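Local coordinates for protein flavodoxin (Bacillus cereus, PDB 6FSG) that probably serves as a low-potential electron donor to a number of redox enzymes, carrying the electrons on a bound flavin mononucleotide, at residues A[70-75]-A[102-107]. Sequence-based numbering, arbitrary orientation.
Sequences DFYDAM and VDILIE
I104 meets Y72 where helix 100-111 runs beside the short helix 69-74. The two segment axes stand 11.7 Å apart and differ by only 28° in direction, a separation that backbone atoms cannot close, so a long aromatic side chain spans it. Y72 does this with its ring carried anti to the backbone N (chi1 179°), reaching across to the other helix. The methyl CG2 of I104 lies against the phenol end of the ring, 3.7 Å from Y72 CE1 and equally far from Y72 OH, and the two side chains cross at about a right angle. A beta-branched residue suits this place, because its second branch supplies a methyl close to the helix backbone while CG1 extends elsewhere. L105, one residue on, has the nearest CA to that of Y72; its CD2 approaches Y72 CD1 at 4.2 Å, nearer the root of the ring. Leucine fits here because the same buried side chain touches the tyrosine, L64 and V87 of strand 84-91. A water in the ring plane accepts a hydrogen bond from Y72 OH (2.6 Å) and donates one to I104 O (2.8 Å). In one of its two conformers, exposed E107 is long enough to bring OE1 to this water as a second acceptor, at 2.7 Å. Helix 100-111 packs on strand 84-91 of the parallel flavodoxin sheet, and helix 69-74 lies alongside it, with the side chain of I104 about 9 Å from the FMN. Chemically, the contact is apolar along the ring and polar at its hydroxyl: with both hydrogens committed to I104 O and, in that conformer, E107 OE1, the water meets the phenol as an acceptor, which probably holds the O-H toward it.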
loop_
_atom_site.group_PDB
_atom_site.type_symbol
_atom_site.label_atom_id
_atom_site.label_comp_id
_atom_site.label_asym_id
_atom_site.label_seq_id
_atom_site.Cartn_x
_atom_site.Cartn_y
_atom_site.Cartn_z
ATOM N N ASP A 70 0.585 15.414 -1.425
ATOM C CA ASP A 70 -0.677 15.990 -1.883
ATOM C C ASP A 70 -1.808 14.974 -1.781
ATOM O O ASP A 70 -2.912 15.306 -1.341
ATOM C CB ASP A 70 -0.566 16.511 -3.315
ATOM C CG ASP A 70 0.298 17.755 -3.427
ATOM O OD1 ASP A 70 0.570 18.414 -2.397
ATOM O OD2 ASP A 70 0.685 18.085 -4.568
ATOM N N PHE A 71 -1.547 13.727 -2.185
ATOM C CA PHE A 71 -2.545 12.662 -2.083
ATOM C C PHE A 71 -2.981 12.464 -0.636
ATOM O O PHE A 71 -4.179 12.336 -0.345
ATOM C CB PHE A 71 -1.906 11.392 -2.643
ATOM C CG PHE A 71 -2.821 10.197 -2.757
ATOM C CD1 PHE A 71 -3.070 9.377 -1.655
ATOM C CD2 PHE A 71 -3.372 9.848 -3.982
ATOM C CE1 PHE A 71 -3.869 8.249 -1.768
ATOM C CE2 PHE A 71 -4.159 8.719 -4.101
ATOM C CZ PHE A 71 -4.420 7.924 -2.988
ATOM N N TYR A 72 -2.017 12.453 0.284
ATOM C CA TYR A 72 -2.301 12.279 1.704
ATOM C C TYR A 72 -3.206 13.384 2.228
ATOM O O TYR A 72 -4.151 13.115 2.978
ATOM C CB TYR A 72 -0.969 12.225 2.453
ATOM C CG TYR A 72 -1.049 12.069 3.953
ATOM C CD1 TYR A 72 -1.389 10.853 4.535
ATOM C CD2 TYR A 72 -0.748 13.133 4.789
ATOM C CE1 TYR A 72 -1.437 10.709 5.906
ATOM C CE2 TYR A 72 -0.797 12.997 6.153
ATOM C CZ TYR A 72 -1.142 11.789 6.714
ATOM O OH TYR A 72 -1.173 11.693 8.091
ATOM N N ASP A 73 -2.913 14.639 1.878
ATOM C CA ASP A 73 -3.810 15.731 2.239
ATOM C C ASP A 73 -5.216 15.467 1.713
ATOM O O ASP A 73 -6.201 15.556 2.456
ATOM C CB ASP A 73 -3.269 17.050 1.683
ATOM C CG ASP A 73 -1.995 17.509 2.379
ATOM O OD1 ASP A 73 -1.655 16.968 3.454
ATOM O OD2 ASP A 73 -1.340 18.431 1.846
ATOM N N ALA A 74 -5.324 15.109 0.430
ATOM C CA ALA A 74 -6.625 14.928 -0.205
ATOM C C ALA A 74 -7.413 13.775 0.401
ATOM O O ALA A 74 -8.643 13.742 0.262
ATOM C CB ALA A 74 -6.433 14.751 -1.717
ATOM N N MET A 75 -6.746 12.864 1.115
ATOM C CA MET A 75 -7.462 11.766 1.750
ATOM C C MET A 75 -8.377 12.253 2.868
ATOM O O MET A 75 -9.310 11.535 3.238
ATOM C CB MET A 75 -6.489 10.706 2.283
ATOM C CG MET A 75 -5.765 9.879 1.215
ATOM S SD MET A 75 -4.596 8.699 1.914
ATOM C CE MET A 75 -5.690 7.398 2.479
ATOM N N VAL A 102 4.462 3.349 6.386
ATOM C CA VAL A 102 3.429 2.315 6.414
ATOM C C VAL A 102 2.429 2.604 7.523
ATOM O O VAL A 102 1.211 2.572 7.307
ATOM C CB VAL A 102 4.077 0.921 6.557
ATOM C CG1 VAL A 102 3.033 -0.146 6.817
ATOM C CG2 VAL A 102 4.913 0.596 5.307
ATOM N N ASP A 103 2.929 2.904 8.724
ATOM C CA ASP A 103 2.068 3.182 9.869
ATOM C C ASP A 103 1.241 4.450 9.662
ATOM O O ASP A 103 0.068 4.501 10.056
ATOM C CB ASP A 103 2.953 3.286 11.108
ATOM C CG ASP A 103 3.732 2.014 11.368
ATOM O OD1 ASP A 103 3.087 0.974 11.623
ATOM O OD2 ASP A 103 4.974 2.060 11.275
ATOM N N ILE A 104 1.827 5.476 9.029
ATOM C CA ILE A 104 1.115 6.727 8.754
ATOM C C ILE A 104 -0.041 6.487 7.786
ATOM O O ILE A 104 -1.157 6.994 7.978
ATOM C CB ILE A 104 2.096 7.786 8.204
ATOM C CG1 ILE A 104 3.086 8.221 9.293
ATOM C CG2 ILE A 104 1.339 8.992 7.630
ATOM C CD1 ILE A 104 4.333 8.946 8.770
ATOM N N LEU A 105 0.214 5.733 6.711
ATOM C CA LEU A 105 -0.846 5.471 5.740
ATOM C C LEU A 105 -1.946 4.596 6.336
ATOM O O LEU A 105 -3.134 4.825 6.073
ATOM C CB LEU A 105 -0.272 4.870 4.459
ATOM C CG LEU A 105 0.580 5.846 3.642
ATOM C CD1 LEU A 105 1.191 5.161 2.439
ATOM C CD2 LEU A 105 -0.211 7.075 3.208
ATOM N N ILE A 106 -1.578 3.605 7.158
ATOM C CA ILE A 106 -2.593 2.812 7.854
ATOM C C ILE A 106 -3.499 3.716 8.681
ATOM O O ILE A 106 -4.729 3.600 8.644
ATOM C CB ILE A 106 -1.945 1.696 8.700
ATOM C CG1 ILE A 106 -1.451 0.556 7.787
ATOM C CG2 ILE A 106 -2.937 1.184 9.766
ATOM C CD1 ILE A 106 -0.668 -0.511 8.520
ATOM N N GLU A 107 -2.901 4.615 9.466
ATOM C CA GLU A 107 -3.691 5.514 10.301
ATOM C C GLU A 107 -4.696 6.309 9.474
ATOM O O GLU A 107 -5.852 6.481 9.881
ATOM C CB GLU A 107 -2.751 6.451 11.064
ATOM C CG GLU A 107 -3.405 7.519 11.913
ATOM C CD GLU A 107 -2.368 8.468 12.479
ATOM O OE1 GLU A 107 -1.886 9.359 11.746
ATOM O OE2 GLU A 107 -1.993 8.282 13.645
HETATM O O HOH W 1 -2.001 9.435 9.099
#